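Local atomic coordinates of xylose isomerase domain protein TIM barrel (Planctomyces limnophilus, PDB entry 3TVA), a protein that probably acts as a metal-dependent isomerase of the xylose isomerase-like family, binding a magnesium ion in its TIM barrel. Residues G120-Y134 against H156-F170. Sequence-based numbering, arbitrary orientation.
Sequences GLHIGFVPESSSPDY and HLETGQESADHLLEF. With MG (magnesium ion), chain C.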
loop_
_atom_site.group_PDB
_atom_site.type_symbol
_atom_site.label_atom_id
_atom_site.label_comp_id
_atom_site.label_asym_id
_atom_site.label_seq_id
_atom_site.Cartn_x
_atom_site.Cartn_y
_atom_site.Cartn_z
ATOM N N GLY A 120 3.310 5.734 2.668
ATOM C CA GLY A 120 3.587 4.383 2.222
ATOM C C GLY A 120 4.227 4.420 0.860
ATOM O O GLY A 120 4.123 5.399 0.130
ATOM N N LEU A 121 4.974 3.355 0.594
ATOM C CA LEU A 121 5.886 3.285 -0.532
ATOM C C LEU A 121 6.088 1.838 -0.969
ATOM O O LEU A 121 6.351 0.981 -0.119
ATOM C CB LEU A 121 7.227 3.847 -0.044
ATOM C CG LEU A 121 8.558 3.623 -0.761
ATOM C CD1 LEU A 121 8.709 4.573 -1.937
ATOM C CD2 LEU A 121 9.696 3.815 0.226
ATOM N N HIS A 122 6.066 1.578 -2.282
ATOM C CA HIS A 122 6.661 0.345 -2.800
ATOM C C HIS A 122 8.078 0.747 -3.116
ATOM O O HIS A 122 8.337 1.497 -4.059
ATOM C CB HIS A 122 5.959 -0.200 -4.062
ATOM C CG HIS A 122 6.682 -1.352 -4.715
ATOM N ND1 HIS A 122 6.471 -1.717 -6.029
ATOM C CD2 HIS A 122 7.609 -2.216 -4.231
ATOM C CE1 HIS A 122 7.244 -2.748 -6.330
ATOM N NE2 HIS A 122 7.944 -3.072 -5.254
ATOM N N ILE A 123 8.998 0.233 -2.320
ATOM C CA ILE A 123 10.388 0.677 -2.358
ATOM C C ILE A 123 11.155 0.164 -3.590
ATOM O O ILE A 123 12.195 0.715 -3.954
ATOM C CB ILE A 123 11.125 0.361 -1.032
ATOM C CG1 ILE A 123 12.278 1.345 -0.814
ATOM C CG2 ILE A 123 11.562 -1.094 -0.977
ATOM C CD1 ILE A 123 12.963 1.221 0.561
ATOM N N GLY A 124 10.609 -0.848 -4.258
ATOM C CA GLY A 124 11.253 -1.434 -5.431
ATOM C C GLY A 124 11.863 -2.784 -5.123
ATOM O O GLY A 124 11.650 -3.324 -4.029
ATOM N N PHE A 125 12.657 -3.330 -6.040
ATOM C CA PHE A 125 13.104 -4.709 -5.854
ATOM C C PHE A 125 14.381 -4.685 -5.031
ATOM O O PHE A 125 15.454 -4.372 -5.532
ATOM C CB PHE A 125 13.375 -5.371 -7.214
ATOM C CG PHE A 125 12.139 -5.932 -7.885
ATOM C CD1 PHE A 125 12.143 -7.220 -8.412
ATOM C CD2 PHE A 125 10.975 -5.174 -7.988
ATOM C CE1 PHE A 125 11.015 -7.736 -9.036
ATOM C CE2 PHE A 125 9.846 -5.690 -8.593
ATOM C CZ PHE A 125 9.864 -6.969 -9.123
ATOM N N VAL A 126 14.250 -5.087 -3.769
ATOM C CA VAL A 126 15.325 -4.991 -2.785
ATOM C C VAL A 126 16.437 -5.966 -3.170
ATOM O O VAL A 126 16.186 -7.156 -3.337
ATOM C CB VAL A 126 14.821 -5.308 -1.351
ATOM C CG1 VAL A 126 15.999 -5.386 -0.353
ATOM C CG2 VAL A 126 13.791 -4.280 -0.906
ATOM N N PRO A 127 17.659 -5.451 -3.349
ATOM C CA PRO A 127 18.842 -6.240 -3.730
ATOM C C PRO A 127 19.199 -7.276 -2.665
ATOM O O PRO A 127 18.800 -7.118 -1.512
ATOM C CB PRO A 127 19.960 -5.195 -3.781
ATOM C CG PRO A 127 19.281 -3.882 -3.864
ATOM C CD PRO A 127 17.979 -4.030 -3.159
ATOM N N GLU A 128 19.937 -8.313 -3.055
ATOM C CA GLU A 128 20.512 -9.266 -2.109
ATOM C C GLU A 128 21.357 -8.497 -1.109
ATOM O O GLU A 128 22.009 -7.522 -1.473
ATOM C CB GLU A 128 21.404 -10.268 -2.838
ATOM C CG GLU A 128 20.682 -11.405 -3.538
ATOM C CD GLU A 128 21.655 -12.385 -4.204
ATOM O OE1 GLU A 128 22.783 -12.563 -3.683
ATOM O OE2 GLU A 128 21.295 -12.971 -5.253
ATOM N N SER A 129 21.341 -8.927 0.151
ATOM C CA SER A 129 22.069 -8.235 1.216
ATOM C C SER A 129 23.586 -8.230 1.011
ATOM O O SER A 129 24.289 -7.375 1.547
ATOM C CB SER A 129 21.734 -8.851 2.569
ATOM O OG SER A 129 21.940 -10.253 2.538
ATOM N N SER A 130 24.080 -9.184 0.233
ATOM C CA SER A 130 25.492 -9.231 -0.124
ATOM C C SER A 130 25.889 -8.122 -1.115
ATOM O O SER A 130 27.073 -7.792 -1.247
ATOM C CB SER A 130 25.822 -10.599 -0.722
ATOM O OG SER A 130 24.995 -10.861 -1.846
ATOM N N SER A 131 24.905 -7.555 -1.809
ATOM C CA SER A 131 25.169 -6.566 -2.854
ATOM C C SER A 131 25.661 -5.221 -2.308
ATOM O O SER A 131 25.289 -4.816 -1.209
ATOM C CB SER A 131 23.922 -6.367 -3.714
ATOM O OG SER A 131 23.900 -5.072 -4.288
ATOM N N PRO A 132 26.526 -4.531 -3.069
ATOM C CA PRO A 132 26.980 -3.210 -2.618
ATOM C C PRO A 132 25.860 -2.147 -2.629
ATOM O O PRO A 132 25.899 -1.198 -1.824
ATOM C CB PRO A 132 28.115 -2.866 -3.593
ATOM C CG PRO A 132 27.918 -3.776 -4.775
ATOM C CD PRO A 132 27.264 -5.012 -4.252
ATOM N N ASP A 133 24.864 -2.270 -3.501
ATOM C CA ASP A 133 23.789 -1.276 -3.447
ATOM C C ASP A 133 22.810 -1.516 -2.297
ATOM O O ASP A 133 22.041 -0.626 -1.943
ATOM C CB ASP A 133 23.033 -1.122 -4.769
ATOM C CG ASP A 133 22.028 0.030 -4.723
ATOM O OD1 ASP A 133 22.430 1.169 -4.396
ATOM O OD2 ASP A 133 20.831 -0.210 -4.970
ATOM N N TYR A 134 22.861 -2.671 -1.643
ATOM C CA TYR A 134 21.972 -2.926 -0.492
ATOM C C TYR A 134 22.148 -1.974 0.636
ATOM O O TYR A 134 21.189 -1.355 1.062
ATOM C CB TYR A 134 22.197 -4.311 0.071
ATOM C CG TYR A 134 21.260 -4.760 1.157
ATOM C CD1 TYR A 134 21.603 -4.655 2.477
ATOM C CD2 TYR A 134 20.057 -5.311 0.856
ATOM C CE1 TYR A 134 20.778 -5.079 3.443
ATOM C CE2 TYR A 134 19.241 -5.730 1.796
ATOM C CZ TYR A 134 19.600 -5.615 3.098
ATOM O OH TYR A 134 18.766 -6.059 4.024
ATOM N N HIS A 156 5.218 2.882 5.809
ATOM C CA HIS A 156 4.705 1.527 5.595
ATOM C C HIS A 156 5.168 1.009 4.232
ATOM O O HIS A 156 4.771 1.548 3.181
ATOM C CB HIS A 156 3.169 1.529 5.628
ATOM C CG HIS A 156 2.574 1.978 6.929
ATOM N ND1 HIS A 156 1.208 1.998 7.150
ATOM C CD2 HIS A 156 3.143 2.417 8.078
ATOM C CE1 HIS A 156 0.966 2.446 8.370
ATOM N NE2 HIS A 156 2.124 2.706 8.956
ATOM N N LEU A 157 6.003 -0.027 4.235
ATOM C CA LEU A 157 6.465 -0.626 2.980
ATOM C C LEU A 157 5.357 -1.457 2.380
ATOM O O LEU A 157 4.792 -2.335 3.032
ATOM C CB LEU A 157 7.692 -1.520 3.208
ATOM C CG LEU A 157 8.906 -0.807 3.785
ATOM C CD1 LEU A 157 10.059 -1.777 4.102
ATOM C CD2 LEU A 157 9.363 0.292 2.817
ATOM N N GLU A 158 5.034 -1.176 1.131
ATOM C CA GLU A 158 4.051 -1.956 0.410
ATOM C C GLU A 158 4.651 -3.325 0.038
ATOM O O GLU A 158 5.820 -3.402 -0.330
ATOM C CB GLU A 158 3.652 -1.179 -0.832
ATOM C CG GLU A 158 2.876 -1.971 -1.813
ATOM C CD GLU A 158 1.441 -2.183 -1.388
ATOM O OE1 GLU A 158 0.995 -1.697 -0.328
ATOM O OE2 GLU A 158 0.766 -2.869 -2.143
ATOM N N THR A 159 3.869 -4.396 0.161
ATOM C CA THR A 159 4.333 -5.738 -0.201
ATOM C C THR A 159 4.809 -5.801 -1.643
ATOM O O THR A 159 4.051 -5.493 -2.572
ATOM C CB THR A 159 3.201 -6.776 -0.138
ATOM O OG1 THR A 159 2.567 -6.734 1.132
ATOM C CG2 THR A 159 3.763 -8.149 -0.361
ATOM N N GLY A 160 6.056 -6.241 -1.804
ATOM C CA GLY A 160 6.767 -6.262 -3.073
ATOM C C GLY A 160 6.988 -7.647 -3.649
ATOM O O GLY A 160 6.217 -8.585 -3.416
ATOM N N GLN A 161 8.053 -7.760 -4.428
ATOM C CA GLN A 161 8.463 -9.041 -4.992
ATOM C C GLN A 161 9.326 -9.859 -4.025
ATOM O O GLN A 161 9.556 -11.052 -4.250
ATOM C CB GLN A 161 9.216 -8.818 -6.303
ATOM C CG GLN A 161 9.402 -10.066 -7.165
ATOM C CD GLN A 161 10.792 -10.684 -7.026
ATOM O OE1 GLN A 161 11.613 -10.244 -6.212
ATOM N NE2 GLN A 161 11.058 -11.711 -7.831
ATOM N N GLU A 162 9.786 -9.235 -2.947
ATOM C CA GLU A 162 10.645 -9.934 -1.997
ATOM C C GLU A 162 9.884 -11.067 -1.339
ATOM O O GLU A 162 8.699 -10.947 -1.031
ATOM C CB GLU A 162 11.148 -9.008 -0.875
ATOM C CG GLU A 162 11.977 -7.861 -1.349
ATOM C CD GLU A 162 11.147 -6.856 -2.108
ATOM O OE1 GLU A 162 11.541 -6.501 -3.245
ATOM O OE2 GLU A 162 10.084 -6.461 -1.571
ATOM N N SER A 163 10.592 -12.149 -1.080
ATOM C CA SER A 163 10.077 -13.174 -0.191
ATOM C C SER A 163 9.926 -12.551 1.205
ATOM O O SER A 163 10.560 -11.537 1.517
ATOM C CB SER A 163 11.071 -14.318 -0.134
ATOM O OG SER A 163 12.208 -13.902 0.595
ATOM N N ALA A 164 9.063 -13.127 2.037
ATOM C CA ALA A 164 8.883 -12.620 3.399
ATOM C C ALA A 164 10.208 -12.624 4.176
ATOM O O ALA A 164 10.484 -11.706 4.937
ATOM C CB ALA A 164 7.803 -13.431 4.150
ATOM N N ASP A 165 11.033 -13.648 3.966
ATOM C CA ASP A 165 12.325 -13.729 4.645
ATOM C C ASP A 165 13.261 -12.544 4.299
ATOM O O ASP A 165 13.897 -11.969 5.190
ATOM C CB ASP A 165 13.022 -15.063 4.330
ATOM C CG ASP A 165 12.368 -16.264 5.040
ATOM O OD1 ASP A 165 11.652 -16.077 6.053
ATOM O OD2 ASP A 165 12.578 -17.406 4.582
ATOM N N HIS A 166 13.326 -12.193 3.013
ATOM C CA HIS A 166 14.185 -11.111 2.515
ATOM C C HIS A 166 13.691 -9.775 3.069
ATOM O O HIS A 166 14.477 -8.936 3.503
ATOM C CB HIS A 166 14.151 -11.105 0.976
ATOM C CG HIS A 166 15.212 -10.268 0.319
ATOM N ND1 HIS A 166 16.354 -9.844 0.966
ATOM C CD2 HIS A 166 15.302 -9.791 -0.947
ATOM C CE1 HIS A 166 17.098 -9.139 0.128
ATOM N NE2 HIS A 166 16.478 -9.087 -1.035
ATOM N N LEU A 167 12.374 -9.592 3.063
ATOM C CA LEU A 167 11.754 -8.386 3.600
ATOM C C LEU A 167 12.037 -8.219 5.101
ATOM O O LEU A 167 12.348 -7.125 5.571
ATOM C CB LEU A 167 10.244 -8.422 3.369
ATOM C CG LEU A 167 9.445 -7.257 3.970
ATOM C CD1 LEU A 167 9.885 -5.916 3.394
ATOM C CD2 LEU A 167 7.956 -7.471 3.735
ATOM N N LEU A 168 11.922 -9.305 5.850
ATOM C CA LEU A 168 12.239 -9.274 7.272
ATOM C C LEU A 168 13.706 -8.880 7.497
ATOM O O LEU A 168 14.034 -8.098 8.397
ATOM C CB LEU A 168 11.998 -10.650 7.899
ATOM C CG LEU A 168 10.564 -11.067 8.230
ATOM C CD1 LEU A 168 10.512 -12.573 8.540
ATOM C CD2 LEU A 168 10.026 -10.259 9.408
ATOM N N GLU A 169 14.587 -9.452 6.687
ATOM C CA GLU A 169 15.998 -9.147 6.760
ATOM C C GLU A 169 16.239 -7.636 6.532
ATOM O O GLU A 169 17.023 -7.007 7.248
ATOM C CB GLU A 169 16.755 -9.973 5.717
ATOM C CG GLU A 169 18.263 -9.879 5.853
ATOM C CD GLU A 169 19.021 -10.507 4.687
ATOM O OE1 GLU A 169 18.406 -10.780 3.629
ATOM O OE2 GLU A 169 20.240 -10.727 4.836
ATOM N N PHE A 170 15.543 -7.062 5.552
ATOM C CA PHE A 170 15.708 -5.643 5.216
ATOM C C PHE A 170 15.219 -4.791 6.365
ATOM O O PHE A 170 15.889 -3.841 6.785
ATOM C CB PHE A 170 14.936 -5.288 3.933
ATOM C CG PHE A 170 15.019 -3.835 3.549
ATOM C CD1 PHE A 170 16.224 -3.281 3.134
ATOM C CD2 PHE A 170 13.882 -3.029 3.576
ATOM C CE1 PHE A 170 16.313 -1.937 2.762
ATOM C CE2 PHE A 170 13.952 -1.689 3.208
ATOM C CZ PHE A 170 15.171 -1.137 2.800
HETATM MG MG MG C . -1.585 -2.477 -2.626
HETATM O O HOH W 1 8.166 -1.955 -0.619
HETATM O O HOH W 2 9.341 -5.648 -5.227
HETATM O O HOH W 3 9.618 -3.940 -2.156
HETATM O O HOH W 4 19.611 -11.265 0.575
#
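Leu121 bridges Leu157 between two parallel strands: Leu121 N donates to His156 O, and Glu158 N returns a nearly straight bond of 2.8 Å to Leu121 O. Past the strands, side chains reach for the backbone of the facing loop. Glu162, bent at chi2 (70°), brings its buried carboxylate against residues 124-126, and OE1 takes the Val126 N-H at 3.1 Å from above the carboxylate plane. Water 2 donates to the same oxygen while accepting from Gln161 N, and water 3 lies within hydrogen-bonding distance of Glu162 OE2 and Gly124 O. An alanine in place of Glu162 would probably leave Val126 N and water 2 without their carboxylate acceptor and let the 124-126 loop shift. Further out, His166 NE2 donates to Val126 O at 3.0 Å, approaching well above the carbonyl plane. At the outer end Ser129 OG gives its proton to the syn side of Glu169 OE2 (2.9 Å), while Glu169 OE1 accepts a weak bond from His166 ND1.

Packing contacts run alongside. Gln161 lays CB over one face of the Phe125 ring, 3.7 Å from the centroid, a CH-pi contact in which the amide lies 19° from the ring plane. CG1 of Val126, anti to the backbone N (chi1 172°), touches both His166 and Phe170 CD1. Ile123 and Phe170 approach from opposite directions, Ile123 CD1 meeting Phe170 CZ at 3.9 Å. Tyr134 OH sits at the edge of the Phe170 ring; its hydrogen bond goes to Asp173.

These are the C-terminal strand ends and following loops of neighbouring beta-alpha units in a TIM barrel, joined by the crossover through helix 132-149. Here Glu158 OE2 binds magnesium at 2.4 Å, while Asn182 ND2 is hydrogen-bonded to Glu158 OE1; Asp184, His211 and Glu259 complete the protein ligands of the metal site.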